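Long-range contacts in Esterase/lipase (Lactobacillus rhamnosus, PDB 4N5H), which probably hydrolyses carboxylic esters, and may transfer acyl groups to alcohols, as a serine esterase of the alpha/beta-hydrolase fold: residues P49-N54 and G103-P108; D118-L123 and F168-V173; F235-G240 and T265-A270; L141-S146 and A181-V186. The protein carries 1 engineered substitution. All coordinates share one frame; numbering follows the deposited sequence.

Contact 1: P49-N54 and G103-P108; sequences PQQTLN and GYRLLP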
loop_
_atom_site.group_PDB
_atom_site.type_symbol
_atom_site.label_atom_id
_atom_site.label_comp_id
_atom_site.label_asym_id
_atom_site.label_seq_id
_atom_site.Cartn_x
_atom_site.Cartn_y
_atom_site.Cartn_z
ATOM N N PRO A 49 10.717 20.391 9.411
ATOM C CA PRO A 49 10.600 18.941 9.260
ATOM C C PRO A 49 11.928 18.267 9.012
ATOM O O PRO A 49 12.079 17.045 9.277
ATOM C CB PRO A 49 9.700 18.733 8.052
ATOM C CG PRO A 49 9.202 20.074 7.646
ATOM C CD PRO A 49 9.940 21.120 8.372
ATOM N N GLN A 50 12.897 19.002 8.474
ATOM C CA GLN A 50 14.243 18.420 8.296
ATOM C C GLN A 50 14.998 18.268 9.560
ATOM O O GLN A 50 15.999 17.502 9.565
ATOM C CB GLN A 50 15.119 19.190 7.308
ATOM C CG GLN A 50 14.615 19.131 5.885
ATOM C CD GLN A 50 15.025 17.817 5.188
ATOM O OE1 GLN A 50 15.390 16.832 5.847
ATOM N NE2 GLN A 50 14.843 17.774 3.929
ATOM N N GLN A 51 14.678 18.953 10.626
ATOM C CA GLN A 51 15.449 18.845 11.904
ATOM C C GLN A 51 14.837 17.728 12.803
ATOM O O GLN A 51 14.481 17.938 13.986
ATOM C CB GLN A 51 15.572 20.193 12.583
ATOM C CG GLN A 51 16.387 21.189 11.705
ATOM C CD GLN A 51 16.444 22.596 12.279
ATOM O OE1 GLN A 51 15.410 23.110 12.726
ATOM N NE2 GLN A 51 17.645 23.166 12.415
ATOM N N THR A 52 14.716 16.608 12.167
ATOM C CA THR A 52 14.152 15.410 12.765
ATOM C C THR A 52 15.033 14.202 12.446
ATOM O O THR A 52 15.864 14.236 11.553
ATOM C CB THR A 52 12.693 15.117 12.259
ATOM O OG1 THR A 52 12.721 15.014 10.837
ATOM C CG2 THR A 52 11.744 16.199 12.737
ATOM N N LEU A 53 14.825 13.142 13.184
ATOM C CA LEU A 53 15.641 11.881 13.011
ATOM C C LEU A 53 14.762 10.657 13.200
ATOM O O LEU A 53 13.686 10.731 13.828
ATOM C CB LEU A 53 16.935 11.874 13.859
ATOM C CG LEU A 53 16.725 12.029 15.351
ATOM C CD1 LEU A 53 16.356 10.690 16.022
ATOM C CD2 LEU A 53 17.984 12.457 16.050
ATOM N N ASN A 54 15.290 9.510 12.690
ATOM C CA ASN A 54 14.700 8.215 12.906
ATOM C C ASN A 54 15.712 7.366 13.661
ATOM O O ASN A 54 16.950 7.501 13.457
ATOM C CB ASN A 54 14.393 7.447 11.601
ATOM C CG ASN A 54 13.303 8.110 10.752
ATOM O OD1 ASN A 54 12.459 8.821 11.196
ATOM N ND2 ASN A 54 13.391 7.851 9.496
ATOM N N GLY A 103 17.690 13.930 9.435
ATOM C CA GLY A 103 17.533 14.992 8.455
ATOM C C GLY A 103 18.449 16.142 8.760
ATOM O O GLY A 103 18.931 16.271 9.870
ATOM N N TYR A 104 18.715 16.947 7.738
ATOM C CA TYR A 104 19.425 18.212 7.893
ATOM C C TYR A 104 18.862 19.132 6.833
ATOM O O TYR A 104 18.396 18.694 5.749
ATOM C CB TYR A 104 20.952 18.043 7.773
ATOM C CG TYR A 104 21.483 17.288 6.551
ATOM C CD1 TYR A 104 21.760 15.939 6.598
ATOM C CD2 TYR A 104 21.611 17.902 5.345
ATOM C CE1 TYR A 104 22.175 15.232 5.478
ATOM C CE2 TYR A 104 22.092 17.224 4.207
ATOM C CZ TYR A 104 22.375 15.845 4.285
ATOM O OH TYR A 104 22.814 15.154 3.170
ATOM N N ARG A 105 18.850 20.415 7.177
ATOM C CA ARG A 105 18.346 21.402 6.202
ATOM C C ARG A 105 19.170 21.355 4.911
ATOM O O ARG A 105 20.360 21.087 4.927
ATOM C CB ARG A 105 18.289 22.804 6.828
ATOM C CG ARG A 105 17.300 22.899 7.973
ATOM C CD ARG A 105 17.482 24.138 8.794
ATOM N NE ARG A 105 18.750 24.159 9.474
ATOM C CZ ARG A 105 19.350 25.206 10.016
ATOM N NH1 ARG A 105 18.763 26.372 10.013
ATOM N NH2 ARG A 105 20.504 25.060 10.577
ATOM N N LEU A 106 18.524 21.751 3.794
ATOM C CA LEU A 106 19.100 21.558 2.500
ATOM C C LEU A 106 19.544 22.934 1.891
ATOM O O LEU A 106 18.900 23.938 2.145
ATOM C CB LEU A 106 18.066 20.943 1.572
ATOM C CG LEU A 106 17.587 19.514 1.984
ATOM C CD1 LEU A 106 16.570 18.950 1.019
ATOM C CD2 LEU A 106 18.742 18.590 2.141
ATOM N N LEU A 107 20.558 22.880 1.067
ATOM C CA LEU A 107 20.896 24.082 0.233
ATOM C C LEU A 107 19.677 24.261 -0.645
ATOM O O LEU A 107 19.021 23.317 -1.058
ATOM C CB LEU A 107 22.083 23.802 -0.615
ATOM C CG LEU A 107 23.402 23.374 -0.020
ATOM C CD1 LEU A 107 24.529 23.308 -0.967
ATOM C CD2 LEU A 107 23.797 24.031 1.216
ATOM N N PRO A 108 19.353 25.507 -0.997
ATOM C CA PRO A 108 20.107 26.733 -0.750
ATOM C C PRO A 108 19.536 27.487 0.469
ATOM O O PRO A 108 19.995 28.580 0.790
ATOM C CB PRO A 108 19.756 27.551 -2.061
ATOM C CG PRO A 108 18.354 27.145 -2.320
ATOM C CD PRO A 108 18.260 25.693 -1.993
HETATM O O HOH W 1 18.036 16.194 4.896
#
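Where the antiparallel strands 52-58 and 98-102 of the alpha/beta-hydrolase sheet meet, the turn leading into the first of them packs against the loop leaving the second, with Gln50 facing Gly103 to Arg105 and Thr52 paired with Gly103. One backbone hydrogen bond ties the two segments: Gly103 N donates to Thr52 O at 2.8 Å. Before it, the chain turns tightly through an inverse gamma turn centred on Gln51, with Thr52 OG1 bonded back to Pro49 O at 2.6 Å. Gln50 lies over the backbone of Tyr104. Its chain bends at chi2 (-81°), which lays the amide along the loop: NE2 packs 3.6 Å from Leu106 CD1 and has its polar partner in Gly80 O, whereas a water lies between Gln50 OE1 (2.9 Å) and Tyr104 N (3.0 Å), accepting from the latter. Gln51 NE2 sits 3.3 Å from Arg105 NE, over one face of the guanidinium and toward its rim, with the two planes 36° apart. Both are donors and do not bond each other; each turns to the Asp118 carboxylate, Gln51 NE2 by a hydrogen bond to OD1 and Arg105 NE by a salt bridge with OD2, while Gln51 OE1 is bonded to Ser46 OG. The contact thus lies beside helix 112-129, while Leu53 packs on Tyr41 of strand 35-42 and Leu107 reaches helix 203-211.

Contact 2: D118-L123 and F168-V173; sequences DIFASL and FGVSRV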
loop_
_atom_site.group_PDB
_atom_site.type_symbol
_atom_site.label_atom_id
_atom_site.label_comp_id
_atom_site.label_asym_id
_atom_site.label_seq_id
_atom_site.Cartn_x
_atom_site.Cartn_y
_atom_site.Cartn_z
ATOM N N ASP A 118 23.143 21.196 12.125
ATOM C CA ASP A 118 22.020 20.225 12.247
ATOM C C ASP A 118 22.528 18.852 12.605
ATOM O O ASP A 118 22.028 18.194 13.527
ATOM C CB ASP A 118 21.219 20.141 10.954
ATOM C CG ASP A 118 20.376 21.394 10.692
ATOM O OD1 ASP A 118 20.229 22.258 11.615
ATOM O OD2 ASP A 118 19.850 21.525 9.562
ATOM N N ILE A 119 23.570 18.422 11.913
ATOM C CA ILE A 119 24.150 17.077 12.255
ATOM C C ILE A 119 24.659 16.995 13.669
ATOM O O ILE A 119 24.338 16.046 14.406
ATOM C CB ILE A 119 25.193 16.625 11.189
ATOM C CG1 ILE A 119 24.615 16.486 9.810
ATOM C CG2 ILE A 119 25.874 15.384 11.597
ATOM C CD1 ILE A 119 25.584 16.439 8.635
ATOM N N PHE A 120 25.410 18.021 14.132
ATOM C CA PHE A 120 25.890 18.001 15.507
ATOM C C PHE A 120 24.731 18.060 16.520
ATOM O O PHE A 120 24.797 17.438 17.571
ATOM C CB PHE A 120 26.881 19.144 15.759
ATOM C CG PHE A 120 28.289 18.736 15.555
ATOM C CD1 PHE A 120 28.821 18.796 14.245
ATOM C CD2 PHE A 120 29.046 18.238 16.596
ATOM C CE1 PHE A 120 30.102 18.376 14.017
ATOM C CE2 PHE A 120 30.349 17.811 16.392
ATOM C CZ PHE A 120 30.838 17.814 15.101
ATOM N N ALA A 121 23.634 18.749 16.179
ATOM C CA ALA A 121 22.483 18.741 17.081
ATOM C C ALA A 121 21.821 17.381 17.207
ATOM O O ALA A 121 21.434 16.957 18.322
ATOM C CB ALA A 121 21.408 19.726 16.588
ATOM N N SER A 122 21.782 16.621 16.084
ATOM C CA SER A 122 21.277 15.233 16.135
ATOM C C SER A 122 22.206 14.366 16.945
ATOM O O SER A 122 21.731 13.526 17.729
ATOM C CB SER A 122 21.067 14.628 14.748
ATOM O OG SER A 122 22.250 14.281 14.068
ATOM N N LEU A 123 23.511 14.588 16.870
ATOM C CA LEU A 123 24.460 13.777 17.691
ATOM C C LEU A 123 24.294 14.127 19.177
ATOM O O LEU A 123 24.299 13.271 20.028
ATOM C CB LEU A 123 25.926 14.075 17.305
ATOM C CG LEU A 123 26.328 13.852 15.843
ATOM C CD1 LEU A 123 27.780 14.256 15.614
ATOM C CD2 LEU A 123 26.177 12.474 15.459
ATOM N N PHE A 168 32.644 26.375 12.947
ATOM C CA PHE A 168 31.377 25.871 12.552
ATOM C C PHE A 168 30.258 26.139 13.536
ATOM O O PHE A 168 29.133 25.781 13.234
ATOM C CB PHE A 168 31.489 24.361 12.230
ATOM C CG PHE A 168 32.150 24.100 10.909
ATOM C CD1 PHE A 168 33.499 23.919 10.825
ATOM C CD2 PHE A 168 31.392 24.032 9.716
ATOM C CE1 PHE A 168 34.114 23.689 9.598
ATOM C CE2 PHE A 168 32.021 23.727 8.473
ATOM C CZ PHE A 168 33.370 23.584 8.442
ATOM N N GLY A 169 30.566 26.742 14.674
ATOM C CA GLY A 169 29.546 27.089 15.670
ATOM C C GLY A 169 28.908 25.858 16.298
ATOM O O GLY A 169 27.713 25.917 16.577
ATOM N N VAL A 170 29.709 24.852 16.637
ATOM C CA VAL A 170 29.195 23.611 17.323
ATOM C C VAL A 170 30.060 23.329 18.519
ATOM O O VAL A 170 31.087 23.888 18.642
ATOM C CB VAL A 170 29.168 22.383 16.363
ATOM C CG1 VAL A 170 28.296 22.661 15.181
ATOM C CG2 VAL A 170 30.539 21.995 15.839
ATOM N N SER A 171 29.510 22.592 19.449
ATOM C CA SER A 171 30.268 22.041 20.581
ATOM C C SER A 171 30.546 20.593 20.312
ATOM O O SER A 171 29.769 19.912 19.675
ATOM C CB SER A 171 29.372 22.124 21.819
ATOM O OG SER A 171 29.136 23.463 22.124
ATOM N N ARG A 172 31.620 20.100 20.870
ATOM C CA ARG A 172 31.908 18.663 20.787
ATOM C C ARG A 172 30.752 17.916 21.461
ATOM O O ARG A 172 30.104 18.400 22.387
ATOM C CB ARG A 172 33.213 18.312 21.453
ATOM C CG ARG A 172 33.309 18.475 22.950
ATOM C CD ARG A 172 34.658 17.921 23.545
ATOM N NE ARG A 172 34.473 16.474 23.819
ATOM C CZ ARG A 172 35.031 15.444 23.171
ATOM N NH1 ARG A 172 35.915 15.621 22.151
ATOM N NH2 ARG A 172 34.687 14.212 23.547
ATOM N N VAL A 173 30.553 16.683 21.026
ATOM C CA VAL A 173 29.613 15.813 21.690
ATOM C C VAL A 173 30.384 14.851 22.614
ATOM O O VAL A 173 31.586 14.630 22.451
ATOM C CB VAL A 173 28.681 15.055 20.737
ATOM C CG1 VAL A 173 27.822 16.089 20.005
ATOM C CG2 VAL A 173 29.444 14.144 19.768
#
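Val170 sits over one face of the Phe120 ring, the two side chains crossing at about a right angle. Its CG2 methyl stands over the middle of the ring, 3.9 Å from the Phe120 centroid and only 7° off the normal, a clear CH-pi contact. The other branch, CG1, with chi1 at -59° placing it beside the backbone N, lies over the ring's attached end and meets Phe120 CB at 3.8 Å. The opposite face of the ring is occupied from within its own helix: Leu123 CD1 lies 4.3 Å above the plane of the Phe120 ring, displaced toward the rim. The aromatic group is therefore held between a valine of the loop and a leucine one turn further along the helix. No hydrogen bond crosses between the two segments.

This joins helix 112-129 to the loop that follows helix 162-168, in the connection between strands 140-145 and 179-183 of the alpha/beta-hydrolase sheet. Gly169, with positive phi, ends the preceding helix in a Schellman motif, and Val170 comes directly after it.

Further along the loop, Ser171 O approaches the ring obliquely, 3.6 Å from Phe120 CD2; the same oxygen accepts a hydrogen bond from Arg124. Val173 makes its closest contacts through CG1, 3.9 Å from Leu123 CB and 4.2 Å from Phe120 CD2, so that its methyl touches both helix residues. Ile158 of helix 147-158 packs against both Phe120 and Val170.

Contact 3: F235-G240 and T265-A270; sequences FMLIGG and TKLWPA. With IPA (isopropyl alcohol), chain B.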
loop_
_atom_site.group_PDB
_atom_site.type_symbol
_atom_site.label_atom_id
_atom_site.label_comp_id
_atom_site.label_asym_id
_atom_site.label_seq_id
_atom_site.Cartn_x
_atom_site.Cartn_y
_atom_site.Cartn_z
ATOM N N PHE A 235 39.304 5.321 9.396
ATOM C CA PHE A 235 38.360 5.477 8.293
ATOM C C PHE A 235 38.256 4.190 7.522
ATOM O O PHE A 235 39.169 3.318 7.507
ATOM C CB PHE A 235 38.731 6.557 7.344
ATOM C CG PHE A 235 38.451 7.962 7.889
ATOM C CD1 PHE A 235 39.209 8.510 8.910
ATOM C CD2 PHE A 235 37.403 8.746 7.383
ATOM C CE1 PHE A 235 38.932 9.790 9.403
ATOM C CE2 PHE A 235 37.192 10.002 7.858
ATOM C CZ PHE A 235 37.898 10.528 8.886
ATOM N N MET A 236 37.102 4.024 6.848
ATOM C CA MET A 236 36.952 2.922 5.863
ATOM C C MET A 236 36.346 3.505 4.602
ATOM O O MET A 236 35.274 4.205 4.678
ATOM C CB MET A 236 36.076 1.825 6.410
ATOM C CG MET A 236 35.884 0.662 5.468
ATOM S SD MET A 236 34.822 -0.597 6.160
ATOM C CE MET A 236 34.829 -1.796 4.803
ATOM N N LEU A 237 36.991 3.316 3.476
ATOM C CA LEU A 237 36.566 3.916 2.244
ATOM C C LEU A 237 35.992 2.813 1.364
ATOM O O LEU A 237 36.687 1.851 1.052
ATOM C CB LEU A 237 37.702 4.615 1.508
ATOM C CG LEU A 237 37.415 5.164 0.147
ATOM C CD1 LEU A 237 36.298 6.225 0.253
ATOM C CD2 LEU A 237 38.706 5.774 -0.450
ATOM N N ILE A 238 34.722 2.994 1.017
ATOM C CA ILE A 238 33.899 2.059 0.239
ATOM C C ILE A 238 33.498 2.672 -1.053
ATOM O O ILE A 238 33.045 3.814 -1.107
ATOM C CB ILE A 238 32.670 1.673 1.067
ATOM C CG1 ILE A 238 33.079 0.946 2.333
ATOM C CG2 ILE A 238 31.661 0.877 0.261
ATOM C CD1 ILE A 238 31.990 0.861 3.401
ATOM N N GLY A 239 33.579 1.884 -2.140
ATOM C CA GLY A 239 33.177 2.385 -3.449
ATOM C C GLY A 239 33.699 1.465 -4.516
ATOM O O GLY A 239 33.698 0.219 -4.331
ATOM N N GLY A 240 34.104 2.040 -5.643
ATOM C CA GLY A 240 34.640 1.197 -6.691
ATOM C C GLY A 240 34.831 1.904 -7.978
ATOM O O GLY A 240 34.388 3.039 -8.185
ATOM N N THR A 265 40.025 -0.141 3.017
ATOM C CA THR A 265 39.216 0.096 1.857
ATOM C C THR A 265 38.413 -1.112 1.514
ATOM O O THR A 265 38.795 -2.238 1.809
ATOM C CB THR A 265 40.012 0.499 0.623
ATOM O OG1 THR A 265 40.868 -0.634 0.250
ATOM C CG2 THR A 265 40.859 1.725 0.849
ATOM N N LYS A 266 37.312 -0.863 0.822
ATOM C CA LYS A 266 36.512 -1.909 0.140
ATOM C C LYS A 266 36.107 -1.293 -1.174
ATOM O O LYS A 266 35.023 -0.755 -1.308
ATOM C CB LYS A 266 35.317 -2.401 0.950
ATOM C CG LYS A 266 34.461 -3.463 0.254
ATOM C CD LYS A 266 34.898 -4.814 0.486
ATOM C CE LYS A 266 33.873 -5.863 0.029
ATOM N NZ LYS A 266 34.756 -7.056 0.050
ATOM N N LEU A 267 37.009 -1.323 -2.150
ATOM C CA LEU A 267 36.800 -0.668 -3.461
ATOM C C LEU A 267 36.657 -1.748 -4.490
ATOM O O LEU A 267 37.601 -2.549 -4.705
ATOM C CB LEU A 267 38.013 0.199 -3.786
ATOM C CG LEU A 267 38.116 1.452 -2.911
ATOM C CD1 LEU A 267 39.525 2.014 -2.980
ATOM C CD2 LEU A 267 37.092 2.494 -3.307
ATOM N N TRP A 268 35.509 -1.818 -5.115
ATOM C CA TRP A 268 35.235 -2.861 -6.045
ATOM C C TRP A 268 35.931 -2.555 -7.398
ATOM O O TRP A 268 35.784 -1.444 -7.963
ATOM C CB TRP A 268 33.697 -2.980 -6.187
ATOM C CG TRP A 268 33.041 -3.564 -4.972
ATOM C CD1 TRP A 268 32.651 -2.911 -3.812
ATOM C CD2 TRP A 268 32.737 -4.964 -4.767
ATOM N NE1 TRP A 268 32.088 -3.804 -2.961
ATOM C CE2 TRP A 268 32.115 -5.057 -3.506
ATOM C CE3 TRP A 268 32.886 -6.120 -5.554
ATOM C CZ2 TRP A 268 31.692 -6.251 -2.978
ATOM C CZ3 TRP A 268 32.457 -7.328 -5.017
ATOM C CH2 TRP A 268 31.856 -7.381 -3.778
ATOM N N PRO A 269 36.522 -3.588 -8.010
ATOM C CA PRO A 269 37.086 -3.387 -9.362
ATOM C C PRO A 269 36.032 -3.329 -10.454
ATOM O O PRO A 269 34.934 -3.910 -10.336
ATOM C CB PRO A 269 37.965 -4.630 -9.525
ATOM C CG PRO A 269 37.306 -5.665 -8.767
ATOM C CD PRO A 269 36.666 -4.988 -7.536
ATOM N N ALA A 270 36.376 -2.739 -11.571
ATOM C CA ALA A 270 35.466 -2.661 -12.703
ATOM C C ALA A 270 34.993 -4.019 -13.170
ATOM O O ALA A 270 33.860 -4.172 -13.587
ATOM C CB ALA A 270 36.068 -1.869 -13.863
HETATM C C1 IPA B . 36.424 -8.044 -3.954
HETATM C C2 IPA B . 36.587 -6.642 -3.292
HETATM C C3 IPA B . 35.457 -5.753 -3.506
HETATM O O2 IPA B . 36.550 -6.607 -1.887
#
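Leu237 and Leu267 meet on one face of two neighbouring parallel strands, Leu237 CG approaching Leu267 CD2 at 4.4 Å. The same Leu267 methyl, CD2, packs over Gly239, which has no side chain, 3.7 Å from Gly239 C. Leu237 is the bridge partner of Thr265: its O accepts from Lys266 N at 2.8 Å and also lies 3.2 Å from Thr265 CA, so one carbonyl takes both a hydrogen bond and a CA-H...O contact. Helix 246-258 covers this side through Leu253, which touches Leu237 and Thr265.

That helix connects the two strands in a beta-alpha-beta crossover, the unit repeated through the alpha/beta-hydrolase fold; their local axes run 6° apart. The ladder continues from Lys266 O, which accepts from Gly239 N at 3.1 Å, to Gly239 O, which accepts from Trp268 N at 2.8 Å. Gly239 O also lies in the plane of the indole, at its edge.

Lys266 belongs to the other face. Its CB packs 3.9 Å from Met236 CE, the two side chains lying side by side and pointing the same way. A bend at chi2 (89°) then carries the amine off to isopropyl alcohol, probably from the crystallisation liquor, where Lys266 NZ donates to O2 of the alcohol at 2.7 Å; Glu292 and Glu296 of helix 288-311 form salt bridges to the same amine. The alcohol's C3 methyl sits over one face of Trp268, whose NE1 is hydrogen-bonded to Thr293.

Contact 4: L141-S146 and A181-V186; sequences LLTGDS and ALVCPV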
loop_
_atom_site.group_PDB
_atom_site.type_symbol
_atom_site.label_atom_id
_atom_site.label_comp_id
_atom_site.label_asym_id
_atom_site.label_seq_id
_atom_site.Cartn_x
_atom_site.Cartn_y
_atom_site.Cartn_z
ATOM N N LEU A 141 29.818 3.802 15.071
ATOM C CA LEU A 141 30.193 3.837 13.669
ATOM C C LEU A 141 29.466 5.051 13.003
ATOM O O LEU A 141 28.231 5.077 13.026
ATOM C CB LEU A 141 29.759 2.595 12.959
ATOM C CG LEU A 141 29.829 2.522 11.432
ATOM C CD1 LEU A 141 31.166 2.910 10.888
ATOM C CD2 LEU A 141 29.396 1.175 10.891
ATOM N N LEU A 142 30.216 5.998 12.477
ATOM C CA LEU A 142 29.687 7.129 11.726
ATOM C C LEU A 142 29.819 6.803 10.253
ATOM O O LEU A 142 30.955 6.446 9.807
ATOM C CB LEU A 142 30.436 8.365 12.030
ATOM C CG LEU A 142 29.953 9.632 11.309
ATOM C CD1 LEU A 142 28.563 10.016 11.729
ATOM C CD2 LEU A 142 30.933 10.764 11.512
ATOM N N THR A 143 28.723 6.879 9.478
ATOM C CA THR A 143 28.780 6.571 8.059
ATOM C C THR A 143 27.983 7.553 7.283
ATOM O O THR A 143 27.057 8.123 7.834
ATOM C CB THR A 143 28.396 5.158 7.755
ATOM O OG1 THR A 143 28.775 4.851 6.421
ATOM C CG2 THR A 143 26.929 4.987 7.904
ATOM N N GLY A 144 28.448 7.822 6.089
ATOM C CA GLY A 144 27.761 8.662 5.139
ATOM C C GLY A 144 28.028 8.265 3.725
ATOM O O GLY A 144 29.143 7.819 3.387
ATOM N N ASP A 145 27.028 8.539 2.872
ATOM C CA ASP A 145 27.176 8.222 1.433
ATOM C C ASP A 145 27.146 9.474 0.576
ATOM O O ASP A 145 26.292 10.356 0.796
ATOM C CB ASP A 145 26.129 7.260 0.906
ATOM C CG ASP A 145 24.752 7.778 0.978
ATOM O OD1 ASP A 145 24.178 7.983 -0.158
ATOM O OD2 ASP A 145 24.211 7.899 2.126
ATOM N N SER A 146 28.100 9.536 -0.368
ATOM C CA SER A 146 28.219 10.670 -1.342
ATOM C C SER A 146 28.411 12.155 -0.722
ATOM O O SER A 146 29.379 12.400 0.016
ATOM C CB SER A 146 27.001 10.542 -2.338
ATOM O OG SER A 146 27.260 11.285 -3.549
ATOM N N ALA A 181 33.063 5.410 8.228
ATOM C CA ALA A 181 32.947 4.699 6.947
ATOM C C ALA A 181 32.288 5.590 5.885
ATOM O O ALA A 181 31.172 6.086 6.084
ATOM C CB ALA A 181 32.167 3.449 7.063
ATOM N N LEU A 182 33.029 5.833 4.829
ATOM C CA LEU A 182 32.568 6.742 3.762
ATOM C C LEU A 182 32.235 5.924 2.552
ATOM O O LEU A 182 33.084 5.194 2.041
ATOM C CB LEU A 182 33.621 7.766 3.450
ATOM C CG LEU A 182 34.192 8.549 4.638
ATOM C CD1 LEU A 182 35.326 9.455 4.185
ATOM C CD2 LEU A 182 33.159 9.290 5.424
ATOM N N VAL A 183 31.038 6.068 2.035
ATOM C CA VAL A 183 30.613 5.316 0.869
ATOM C C VAL A 183 30.542 6.293 -0.329
ATOM O O VAL A 183 29.698 7.159 -0.353
ATOM C CB VAL A 183 29.210 4.632 1.064
ATOM C CG1 VAL A 183 28.711 3.907 -0.181
ATOM C CG2 VAL A 183 29.274 3.648 2.212
ATOM N N CYS A 184 31.395 6.086 -1.324
ATOM C CA CYS A 184 31.507 6.938 -2.492
ATOM C C CYS A 184 31.451 8.428 -2.125
ATOM O O CYS A 184 30.637 9.181 -2.627
ATOM C CB CYS A 184 30.406 6.672 -3.547
ATOM S SG CYS A 184 30.405 4.946 -4.120
ATOM N N PRO A 185 32.344 8.835 -1.204
ATOM C CA PRO A 185 32.218 10.201 -0.720
ATOM C C PRO A 185 32.590 11.225 -1.795
ATOM O O PRO A 185 33.405 10.936 -2.676
ATOM C CB PRO A 185 33.260 10.298 0.381
ATOM C CG PRO A 185 34.252 9.286 -0.010
ATOM C CD PRO A 185 33.424 8.118 -0.529
ATOM N N VAL A 186 32.014 12.414 -1.673
ATOM C CA VAL A 186 32.452 13.617 -2.396
ATOM C C VAL A 186 33.216 14.520 -1.434
ATOM O O VAL A 186 32.791 15.590 -1.097
ATOM C CB VAL A 186 31.299 14.231 -3.130
ATOM C CG1 VAL A 186 31.820 15.335 -4.070
ATOM C CG2 VAL A 186 30.701 13.127 -3.997
#
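Hydrogen bonds of a parallel ladder carry most of the contact between Leu141-Ser146 and Ala181-Val186. Ala181 N donates to Leu142 O at 2.8 Å, Val183 N to Gly144 O at 2.9 Å, and Ser146 N to Val183 O at 2.9 Å. Ala181 O takes two donors, Gly144 N and Thr143 OG1; the hydroxyl, at 2.7 Å, bonds from above the carbonyl plane, 44° out of it. With OG1 anti to the backbone N (chi1 -166°), the threonine hydroxyl is directed across to the neighbouring strand. Past the strand ends, Val186 N still reaches Ser146 O at 3.1 Å, again from well above the plane.

Weaker CA-H...O contacts accompany the ladder, among them Ser146 CA to Cys184 O at 3.1 Å. In apolar contact, Leu141 CD1 rests on Ala181 CB at 4.0 Å, and Met297 of helix 288-311 packs on both residues. Separately, the Val186 CG2 methyl lies in van der Waals contact with the hydroxyl Ser146 OG at 3.9 Å.

Ser146 adopts positive phi (58°) in the turn from strand 140-145 into helix 147-158, and its OG is hydrogen-bonded to His278 NE2. Strand, sharp turn and helix, with Gly144, Ser146 and Gly148 in a GxSxG pattern, fit the nucleophile elbow of alpha/beta-hydrolases; Ser146, His278 and Asp243 probably form the catalytic triad.

Overall arrangement
From the N terminus, contact 1 comes first, closing the loop from strand 52-58 to the end of strand 98-102. Contact 2 opens just afterwards on helix 112-129 and reaches forward to the loop before strand 179-183. Contact 4 crosses it, since 141-146 lies between the segments of contact 2 and 181-186 follows them. Contact 3 comes last, in series, closing one beta-alpha-beta unit. Contacts 1 and 2 meet at Asp118. Contacts 3 and 4 share the sheet through neighbouring strands 235-240 and 179-183, their centres about 11 Å apart. Contacts 1 and 3 lie on opposite sides of the chain's centre, about 28 Å between centres.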